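Local coordinates for protein B-agarase (Saccharophagus degradans, PDB 4BQ2) that hydrolyses agarose as a family 50 exo-beta-agarase, probably cutting short sugar units from the chain ends at beta-1,4 linkages, at residues A448-A453 with P605-P610; V204-Q209 with L383-G388; K239-R244 with A734-N739. All blocks are in the same frame, centred on the assembly; numbering follows the deposited sequence.

Overall arrangement
The three contacts illustrate how a large glycoside hydrolase ties distant parts of its chain together by different chemistries. Interaction 1, an aromatic cluster, has its centre about 12 Å from the centre of the chain and lies beside a bound glycerol about 3 Å from the side chain of W451, which is consistent with a place near a carbohydrate pocket. Interactions 2 and 3, each centred about 26 Å from the chain centre, instead use an arginine that holds a backbone carbonyl. Helix 222-235 connects them in sequence, following 204-209 and preceding 239-244. Their nearest atoms are about 15 Å apart, whereas interaction 1 has its nearest atoms about 21 Å and 22 Å from those of interactions 2 and 3.

Interaction 1: A448-A453 with P605-P610; sequences ADFWGA and PDWGMP
The outer end of the W607 six-membered ring, led by CH2, meets both F450 and W451, and no hydrogen bond crosses between the loops. Across the two loops this aromatic cluster is held by van der Waals contact between side chains. W607 pushes the far end of its six-membered ring toward the pair: CH2 comes 4.0 Å from CD1 of W451, which lies at the edge of the W607 ring, and 4.1 Å from CB of F450. The F450 ring and the W607 six-membered ring meet obliquely, their planes inclined at 65°. In the 448-453 loop, F450 CG stands anti to the backbone N (chi1 -170°), and F450 CD2 sits 3.6 Å above the W451 ring, over its centre. P605 CG lies over one face of W607. The indole NE1 of W451 is bonded to E491, and a glycerol close to this ring is consistent with a sugar-binding surface. H366 adds another ring beside F450 and W451. The contact joins the loop between strands 443-444 and 454-455 to the loop that leads from strand 598-599 into helix 611-620.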
loop_
_atom_site.group_PDB
_atom_site.type_symbol
_atom_site.label_atom_id
_atom_site.label_comp_id
_atom_site.label_asym_id
_atom_site.label_seq_id
_atom_site.Cartn_x
_atom_site.Cartn_y
_atom_site.Cartn_z
ATOM N N ALA A 448 0.003 12.740 13.315
ATOM C CA ALA A 448 0.187 11.295 13.056
ATOM C C ALA A 448 0.678 11.080 11.635
ATOM O O ALA A 448 0.166 10.210 10.903
ATOM C CB ALA A 448 -1.105 10.516 13.298
ATOM N N ASP A 449 1.656 11.898 11.245
ATOM C CA ASP A 449 2.184 11.888 9.891
ATOM C C ASP A 449 2.907 10.571 9.672
ATOM O O ASP A 449 3.835 10.216 10.433
ATOM C CB ASP A 449 3.170 13.039 9.697
ATOM C CG ASP A 449 2.555 14.390 9.946
ATOM O OD1 ASP A 449 1.347 14.590 9.666
ATOM O OD2 ASP A 449 3.310 15.272 10.414
ATOM N N PHE A 450 2.486 9.859 8.631
ATOM C CA PHE A 450 3.017 8.552 8.348
ATOM C C PHE A 450 4.280 8.553 7.477
ATOM O O PHE A 450 5.391 8.308 7.958
ATOM C CB PHE A 450 1.939 7.628 7.763
ATOM C CG PHE A 450 2.401 6.210 7.698
ATOM C CD1 PHE A 450 2.520 5.464 8.875
ATOM C CD2 PHE A 450 2.827 5.650 6.488
ATOM C CE1 PHE A 450 3.006 4.171 8.849
ATOM C CE2 PHE A 450 3.302 4.341 6.455
ATOM C CZ PHE A 450 3.401 3.607 7.640
ATOM N N TRP A 451 4.125 8.794 6.185
ATOM C CA TRP A 451 5.300 8.795 5.284
ATOM C C TRP A 451 6.288 9.947 5.557
ATOM O O TRP A 451 7.471 9.846 5.230
ATOM C CB TRP A 451 4.831 8.823 3.831
ATOM C CG TRP A 451 4.101 7.574 3.355
ATOM C CD1 TRP A 451 2.835 7.516 2.818
ATOM C CD2 TRP A 451 4.614 6.229 3.322
ATOM N NE1 TRP A 451 2.527 6.226 2.468
ATOM C CE2 TRP A 451 3.597 5.412 2.777
ATOM C CE3 TRP A 451 5.829 5.636 3.722
ATOM C CZ2 TRP A 451 3.756 4.021 2.608
ATOM C CZ3 TRP A 451 5.993 4.256 3.549
ATOM C CH2 TRP A 451 4.958 3.463 2.994
ATOM N N GLY A 452 5.812 11.038 6.156
ATOM C CA GLY A 452 6.625 12.237 6.355
ATOM C C GLY A 452 5.774 13.395 6.807
ATOM O O GLY A 452 4.539 13.319 6.786
ATOM N N ALA A 453 6.421 14.478 7.225
ATOM C CA ALA A 453 5.702 15.670 7.676
ATOM C C ALA A 453 4.958 16.336 6.511
ATOM O O ALA A 453 5.359 16.207 5.340
ATOM C CB ALA A 453 6.676 16.662 8.300
ATOM N N PRO A 605 -5.239 7.565 0.290
ATOM C CA PRO A 605 -5.512 6.246 0.870
ATOM C C PRO A 605 -6.757 6.301 1.746
ATOM O O PRO A 605 -7.279 7.406 2.025
ATOM C CB PRO A 605 -4.286 5.993 1.750
ATOM C CG PRO A 605 -3.809 7.362 2.156
ATOM C CD PRO A 605 -4.354 8.381 1.142
ATOM N N ASP A 606 -7.227 5.150 2.208
ATOM C CA ASP A 606 -8.391 5.150 3.103
ATOM C C ASP A 606 -8.165 5.834 4.454
ATOM O O ASP A 606 -9.093 6.318 5.076
ATOM C CB ASP A 606 -8.993 3.751 3.220
ATOM C CG ASP A 606 -8.165 2.808 4.049
ATOM O OD1 ASP A 606 -6.952 3.023 4.261
ATOM O OD2 ASP A 606 -8.760 1.819 4.507
ATOM N N TRP A 607 -6.916 5.919 4.883
ATOM C CA TRP A 607 -6.585 6.589 6.141
ATOM C C TRP A 607 -6.230 8.058 5.942
ATOM O O TRP A 607 -5.742 8.737 6.859
ATOM C CB TRP A 607 -5.464 5.803 6.875
ATOM C CG TRP A 607 -4.289 5.418 5.984
ATOM C CD1 TRP A 607 -4.119 4.235 5.322
ATOM C CD2 TRP A 607 -3.135 6.230 5.669
ATOM N NE1 TRP A 607 -2.938 4.261 4.619
ATOM C CE2 TRP A 607 -2.313 5.466 4.815
ATOM C CE3 TRP A 607 -2.723 7.522 6.031
ATOM C CZ2 TRP A 607 -1.087 5.947 4.301
ATOM C CZ3 TRP A 607 -1.481 8.018 5.520
ATOM C CH2 TRP A 607 -0.684 7.211 4.658
ATOM N N GLY A 608 -6.456 8.573 4.737
ATOM C CA GLY A 608 -6.094 9.939 4.472
ATOM C C GLY A 608 -7.012 10.620 3.482
ATOM O O GLY A 608 -6.544 11.335 2.584
ATOM N N MET A 609 -8.321 10.410 3.608
ATOM C CA MET A 609 -9.224 11.128 2.698
ATOM C C MET A 609 -10.435 11.825 3.380
ATOM O O MET A 609 -11.593 11.588 2.979
ATOM C CB MET A 609 -9.696 10.199 1.577
ATOM C CG MET A 609 -10.305 8.885 2.070
ATOM S SD MET A 609 -10.712 7.745 0.719
ATOM C CE MET A 609 -12.208 8.456 0.005
ATOM N N PRO A 610 -10.179 12.695 4.364
ATOM C CA PRO A 610 -11.298 13.477 4.902
ATOM C C PRO A 610 -11.966 14.241 3.764
ATOM O O PRO A 610 -11.271 14.692 2.825
ATOM C CB PRO A 610 -10.627 14.483 5.840
ATOM C CG PRO A 610 -9.202 14.088 5.962
ATOM C CD PRO A 610 -8.875 13.235 4.777
#

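Interaction 2: V204-Q209 with L383-G388; sequences VDEFGQ and LERKYG
R385 reaches out from helix 378-387 to E206 and F207 in a type I beta turn, D205 to G208, whose first residue also makes an Asx turn through OD1 and F207 N. Polar contacts come first. The guanidinium holds the carbonyl of E206 with two N-H groups in a fork: NH1 donates to E206 O at 2.9 Å, while NH2 gives a weak bond to the same oxygen. Neither is straight, and NH1 stands above the carbonyl plane. The NH1 group is shared with N382, about one helical turn earlier, which helps fix the rotation of the guanidinium; N382 also bonds F207 O, so the helix grips the turn twice. The carboxylate of E206 remains apart from the guanidinium, its OE2 being 5.9 Å from R385 NH2.

Van der Waals packing completes the contact. R385 runs extended from CG to NE, and F207 CD1 lies 3.6 Å above the guanidinium plane, displaced toward its rim; the two flat groups are inclined at 60°. The ring of F207 in turn has E206 CG over its centre. Helix 222-235 packs against R385 through L222 and L225.

Around the turn, D205 binds backbone and side chain alike. Its OD1 accepts from F207 N and Q209 N, which approach from opposite faces of the carboxylate, while OD2 takes Q209 NE2 at 3.0 Å through its syn lone pair.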
loop_
_atom_site.group_PDB
_atom_site.type_symbol
_atom_site.label_atom_id
_atom_site.label_comp_id
_atom_site.label_asym_id
_atom_site.label_seq_id
_atom_site.Cartn_x
_atom_site.Cartn_y
_atom_site.Cartn_z
ATOM N N VAL A 204 17.334 -16.581 2.104
ATOM C CA VAL A 204 17.396 -16.257 0.681
ATOM C C VAL A 204 18.485 -17.048 -0.043
ATOM O O VAL A 204 19.616 -17.154 0.438
ATOM C CB VAL A 204 17.684 -14.739 0.475
ATOM C CG1 VAL A 204 17.343 -14.328 -0.945
ATOM C CG2 VAL A 204 16.927 -13.876 1.486
ATOM N N ASP A 205 18.122 -17.612 -1.186
ATOM C CA ASP A 205 19.064 -18.276 -2.070
ATOM C C ASP A 205 19.738 -17.293 -3.057
ATOM O O ASP A 205 19.581 -16.068 -2.913
ATOM C CB ASP A 205 18.386 -19.471 -2.750
ATOM C CG ASP A 205 17.412 -19.073 -3.844
ATOM O OD1 ASP A 205 17.312 -17.862 -4.236
ATOM O OD2 ASP A 205 16.758 -20.000 -4.340
ATOM N N GLU A 206 20.495 -17.792 -4.045
ATOM C CA GLU A 206 21.281 -16.883 -4.885
ATOM C C GLU A 206 20.398 -16.081 -5.870
ATOM O O GLU A 206 20.859 -15.079 -6.407
ATOM C CB GLU A 206 22.405 -17.614 -5.662
ATOM C CG GLU A 206 21.891 -18.643 -6.657
ATOM C CD GLU A 206 21.745 -20.032 -6.051
ATOM O OE1 GLU A 206 21.318 -20.158 -4.860
ATOM O OE2 GLU A 206 22.059 -21.001 -6.783
ATOM N N PHE A 207 19.154 -16.527 -6.056
ATOM C CA PHE A 207 18.165 -15.929 -6.981
ATOM C C PHE A 207 17.207 -14.983 -6.227
ATOM O O PHE A 207 16.259 -14.419 -6.813
ATOM C CB PHE A 207 17.362 -17.039 -7.686
ATOM C CG PHE A 207 18.211 -18.000 -8.472
ATOM C CD1 PHE A 207 18.876 -17.582 -9.637
ATOM C CD2 PHE A 207 18.374 -19.325 -8.036
ATOM C CE1 PHE A 207 19.679 -18.466 -10.345
ATOM C CE2 PHE A 207 19.154 -20.225 -8.763
ATOM C CZ PHE A 207 19.815 -19.798 -9.905
ATOM N N GLY A 208 17.444 -14.799 -4.930
ATOM C CA GLY A 208 16.534 -13.979 -4.114
ATOM C C GLY A 208 15.257 -14.684 -3.649
ATOM O O GLY A 208 14.395 -14.035 -3.051
ATOM N N GLN A 209 15.145 -15.998 -3.886
ATOM C CA GLN A 209 13.956 -16.804 -3.485
ATOM C C GLN A 209 14.055 -17.353 -2.057
ATOM O O GLN A 209 15.135 -17.461 -1.496
ATOM C CB GLN A 209 13.752 -17.992 -4.435
ATOM C CG GLN A 209 13.829 -17.649 -5.909
ATOM C CD GLN A 209 13.847 -18.876 -6.815
ATOM O OE1 GLN A 209 12.990 -19.017 -7.675
ATOM N NE2 GLN A 209 14.806 -19.785 -6.603
ATOM N N LEU A 383 17.748 -10.224 -13.962
ATOM C CA LEU A 383 17.687 -9.679 -15.319
ATOM C C LEU A 383 19.029 -9.933 -16.039
ATOM O O LEU A 383 19.042 -10.369 -17.184
ATOM C CB LEU A 383 17.385 -8.190 -15.319
ATOM C CG LEU A 383 16.021 -7.784 -14.731
ATOM C CD1 LEU A 383 15.866 -6.288 -14.896
ATOM C CD2 LEU A 383 14.869 -8.527 -15.406
ATOM N N GLU A 384 20.150 -9.684 -15.359
ATOM C CA GLU A 384 21.438 -9.955 -16.010
ATOM C C GLU A 384 21.586 -11.448 -16.283
ATOM O O GLU A 384 22.002 -11.857 -17.396
ATOM C CB GLU A 384 22.628 -9.431 -15.212
ATOM C CG GLU A 384 23.931 -9.528 -16.011
ATOM C CD GLU A 384 25.114 -8.907 -15.301
ATOM O OE1 GLU A 384 24.933 -8.048 -14.422
ATOM O OE2 GLU A 384 26.245 -9.296 -15.631
ATOM N N ARG A 385 21.201 -12.277 -15.309
ATOM C CA ARG A 385 21.271 -13.729 -15.514
ATOM C C ARG A 385 20.456 -14.169 -16.707
ATOM O O ARG A 385 20.909 -15.018 -17.478
ATOM C CB ARG A 385 20.766 -14.500 -14.290
ATOM C CG ARG A 385 21.730 -14.471 -13.098
ATOM C CD ARG A 385 21.129 -15.325 -11.976
ATOM N NE ARG A 385 22.067 -15.571 -10.885
ATOM C CZ ARG A 385 21.954 -15.127 -9.633
ATOM N NH1 ARG A 385 20.936 -14.367 -9.257
ATOM N NH2 ARG A 385 22.883 -15.449 -8.732
ATOM N N LYS A 386 19.248 -13.622 -16.862
ATOM C CA LYS A 386 18.351 -14.017 -17.976
ATOM C C LYS A 386 18.761 -13.524 -19.344
ATOM O O LYS A 386 18.667 -14.275 -20.335
ATOM C CB LYS A 386 16.919 -13.509 -17.758
ATOM C CG LYS A 386 16.068 -14.352 -16.830
ATOM C CD LYS A 386 14.660 -13.766 -16.630
ATOM C CE LYS A 386 13.820 -13.807 -17.896
ATOM N NZ LYS A 386 12.355 -13.629 -17.607
ATOM N N TYR A 387 19.168 -12.258 -19.407
ATOM C CA TYR A 387 19.332 -11.600 -20.697
ATOM C C TYR A 387 20.766 -11.383 -21.083
ATOM O O TYR A 387 21.044 -11.059 -22.244
ATOM C CB TYR A 387 18.543 -10.269 -20.754
ATOM C CG TYR A 387 17.047 -10.450 -20.546
ATOM C CD1 TYR A 387 16.334 -11.394 -21.269
ATOM C CD2 TYR A 387 16.347 -9.658 -19.641
ATOM C CE1 TYR A 387 14.957 -11.570 -21.089
ATOM C CE2 TYR A 387 14.971 -9.829 -19.441
ATOM C CZ TYR A 387 14.288 -10.786 -20.195
ATOM O OH TYR A 387 12.948 -10.950 -20.037
ATOM N N GLY A 388 21.668 -11.575 -20.113
ATOM C CA GLY A 388 23.100 -11.414 -20.311
ATOM C C GLY A 388 23.426 -10.006 -20.776
ATOM O O GLY A 388 22.615 -9.082 -20.606
#

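Interaction 3: K239-R244 with A734-N739; sequences KPMPSR and AAKEVN
M241 and R244, two side chains from one type II beta turn, converge on the last turn of helix 729-739, where they meet K736 and N739. The methionine can be followed outward atom by atom. Its CB lies 4.2 Å above the centre of the R244 guanidinium, so the thioether chain starts as a lid on one face of that group. CG continues an extended chain (chi2 -168°), which carries the sulfur across to the helix. SD then comes 4.0 Å from the carbonyl carbon of N739, and the terminal CE ends over K736, lying 3.7 Å from that residue's backbone O and 4.0 Å from its CB. The methyl thus touches helix backbone as much as side chain.

R244 takes a different route. Bent at chi2 (-53°), it turns its guanidinium edge toward the helix, and NH2 donates to N739 O over 3.0 Å. The acceptor sits almost in the guanidinium plane, yet the donor stands 47° out of the carbonyl plane. A water also donates to N739 O and accepts weakly from R244 NE, so a second path links the same two residues. NH2 is shared with G411 O, while the N739 amide is held by W410 and T284.

The contact joins the loop between helix 222-235 and strand 263-267 to a helix of which another flank packs on helix 673-688 through A734 and V738. Its chemistry is of two kinds: the thioether makes van der Waals contact with the helix backbone, and the arginine and the water bond N739 O at the helix C-terminus, where the positive charge would probably also offset the partial negative charge of the helix end.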
loop_
_atom_site.group_PDB
_atom_site.type_symbol
_atom_site.label_atom_id
_atom_site.label_comp_id
_atom_site.label_asym_id
_atom_site.label_seq_id
_atom_site.Cartn_x
_atom_site.Cartn_y
_atom_site.Cartn_z
ATOM N N LYS A 239 2.409 -7.537 -30.255
ATOM C CA LYS A 239 1.095 -7.197 -30.821
ATOM C C LYS A 239 0.031 -6.813 -29.758
ATOM O O LYS A 239 -0.249 -7.591 -28.848
ATOM C CB LYS A 239 0.581 -8.338 -31.743
ATOM C CG LYS A 239 1.347 -8.495 -33.063
ATOM C CD LYS A 239 0.856 -9.696 -33.880
ATOM C CE LYS A 239 2.011 -10.384 -34.634
ATOM N NZ LYS A 239 1.607 -11.561 -35.478
ATOM N N PRO A 240 -0.569 -5.609 -29.883
ATOM C CA PRO A 240 -1.644 -5.124 -28.995
ATOM C C PRO A 240 -2.903 -5.972 -29.200
ATOM O O PRO A 240 -3.063 -6.546 -30.262
ATOM C CB PRO A 240 -1.927 -3.705 -29.525
ATOM C CG PRO A 240 -0.732 -3.341 -30.360
ATOM C CD PRO A 240 -0.269 -4.637 -30.950
ATOM N N MET A 241 -3.778 -6.046 -28.202
ATOM C CA MET A 241 -5.083 -6.702 -28.344
ATOM C C MET A 241 -5.847 -6.115 -29.521
ATOM O O MET A 241 -5.553 -4.974 -29.924
ATOM C CB MET A 241 -5.910 -6.526 -27.074
ATOM C CG MET A 241 -5.488 -7.479 -25.970
ATOM S SD MET A 241 -6.661 -7.544 -24.587
ATOM C CE MET A 241 -6.034 -9.001 -23.747
ATOM N N PRO A 242 -6.809 -6.884 -30.091
ATOM C CA PRO A 242 -7.495 -6.349 -31.267
ATOM C C PRO A 242 -8.324 -5.118 -30.942
ATOM O O PRO A 242 -8.801 -4.941 -29.810
ATOM C CB PRO A 242 -8.415 -7.506 -31.734
ATOM C CG PRO A 242 -8.426 -8.507 -30.635
ATOM C CD PRO A 242 -7.166 -8.305 -29.836
ATOM N N SER A 243 -8.471 -4.263 -31.937
ATOM C CA SER A 243 -9.392 -3.133 -31.815
ATOM C C SER A 243 -8.908 -2.036 -30.860
ATOM O O SER A 243 -9.694 -1.202 -30.435
ATOM C CB SER A 243 -10.788 -3.596 -31.410
ATOM O OG SER A 243 -11.697 -2.496 -31.478
ATOM N N ARG A 244 -7.621 -2.050 -30.536
ATOM C CA ARG A 244 -6.997 -0.941 -29.818
ATOM C C ARG A 244 -6.561 0.100 -30.855
ATOM O O ARG A 244 -6.072 -0.255 -31.952
ATOM C CB ARG A 244 -5.788 -1.433 -29.005
ATOM C CG ARG A 244 -6.115 -2.370 -27.823
ATOM C CD ARG A 244 -7.163 -1.781 -26.882
ATOM N NE ARG A 244 -7.639 -2.697 -25.823
ATOM C CZ ARG A 244 -6.874 -3.067 -24.805
ATOM N NH1 ARG A 244 -5.629 -2.637 -24.768
ATOM N NH2 ARG A 244 -7.326 -3.879 -23.857
ATOM N N ALA A 734 -5.793 -13.335 -15.542
ATOM C CA ALA A 734 -6.820 -12.461 -14.961
ATOM C C ALA A 734 -6.784 -11.101 -15.632
ATOM O O ALA A 734 -7.824 -10.546 -15.969
ATOM C CB ALA A 734 -6.648 -12.343 -13.442
ATOM N N ALA A 735 -5.584 -10.585 -15.867
ATOM C CA ALA A 735 -5.437 -9.300 -16.546
ATOM C C ALA A 735 -5.969 -9.358 -17.979
ATOM O O ALA A 735 -6.696 -8.448 -18.408
ATOM C CB ALA A 735 -3.985 -8.816 -16.497
ATOM N N LYS A 736 -5.660 -10.422 -18.700
ATOM C CA LYS A 736 -6.159 -10.533 -20.074
ATOM C C LYS A 736 -7.680 -10.623 -20.148
ATOM O O LYS A 736 -8.287 -10.041 -21.051
ATOM C CB LYS A 736 -5.520 -11.700 -20.838
ATOM C CG LYS A 736 -4.024 -11.555 -21.073
ATOM C CD LYS A 736 -3.562 -12.740 -21.924
ATOM C CE LYS A 736 -2.123 -12.641 -22.360
ATOM N NZ LYS A 736 -1.909 -13.587 -23.519
ATOM N N GLU A 737 -8.290 -11.339 -19.202
ATOM C CA GLU A 737 -9.751 -11.481 -19.168
ATOM C C GLU A 737 -10.436 -10.141 -18.956
ATOM O O GLU A 737 -11.439 -9.810 -19.620
ATOM C CB GLU A 737 -10.163 -12.468 -18.055
ATOM C CG GLU A 737 -9.846 -13.947 -18.382
ATOM C CD GLU A 737 -10.903 -14.627 -19.280
ATOM O OE1 GLU A 737 -12.096 -14.262 -19.155
ATOM O OE2 GLU A 737 -10.558 -15.530 -20.097
ATOM N N VAL A 738 -9.900 -9.361 -18.019
ATOM C CA VAL A 738 -10.445 -8.040 -17.720
ATOM C C VAL A 738 -10.180 -7.079 -18.874
ATOM O O VAL A 738 -11.092 -6.333 -19.314
ATOM C CB VAL A 738 -9.803 -7.477 -16.424
ATOM C CG1 VAL A 738 -10.122 -5.972 -16.262
ATOM C CG2 VAL A 738 -10.304 -8.259 -15.198
ATOM N N ASN A 739 -8.927 -7.073 -19.348
ATOM C CA ASN A 739 -8.535 -6.131 -20.388
ATOM C C ASN A 739 -9.242 -6.382 -21.728
ATOM O O ASN A 739 -9.445 -5.451 -22.521
ATOM C CB ASN A 739 -7.013 -6.151 -20.575
ATOM C CG ASN A 739 -6.273 -5.453 -19.441
ATOM O OD1 ASN A 739 -6.844 -4.611 -18.739
ATOM N ND2 ASN A 739 -4.994 -5.816 -19.248
HETATM O O HOH W 1 -10.267 -4.662 -25.081
#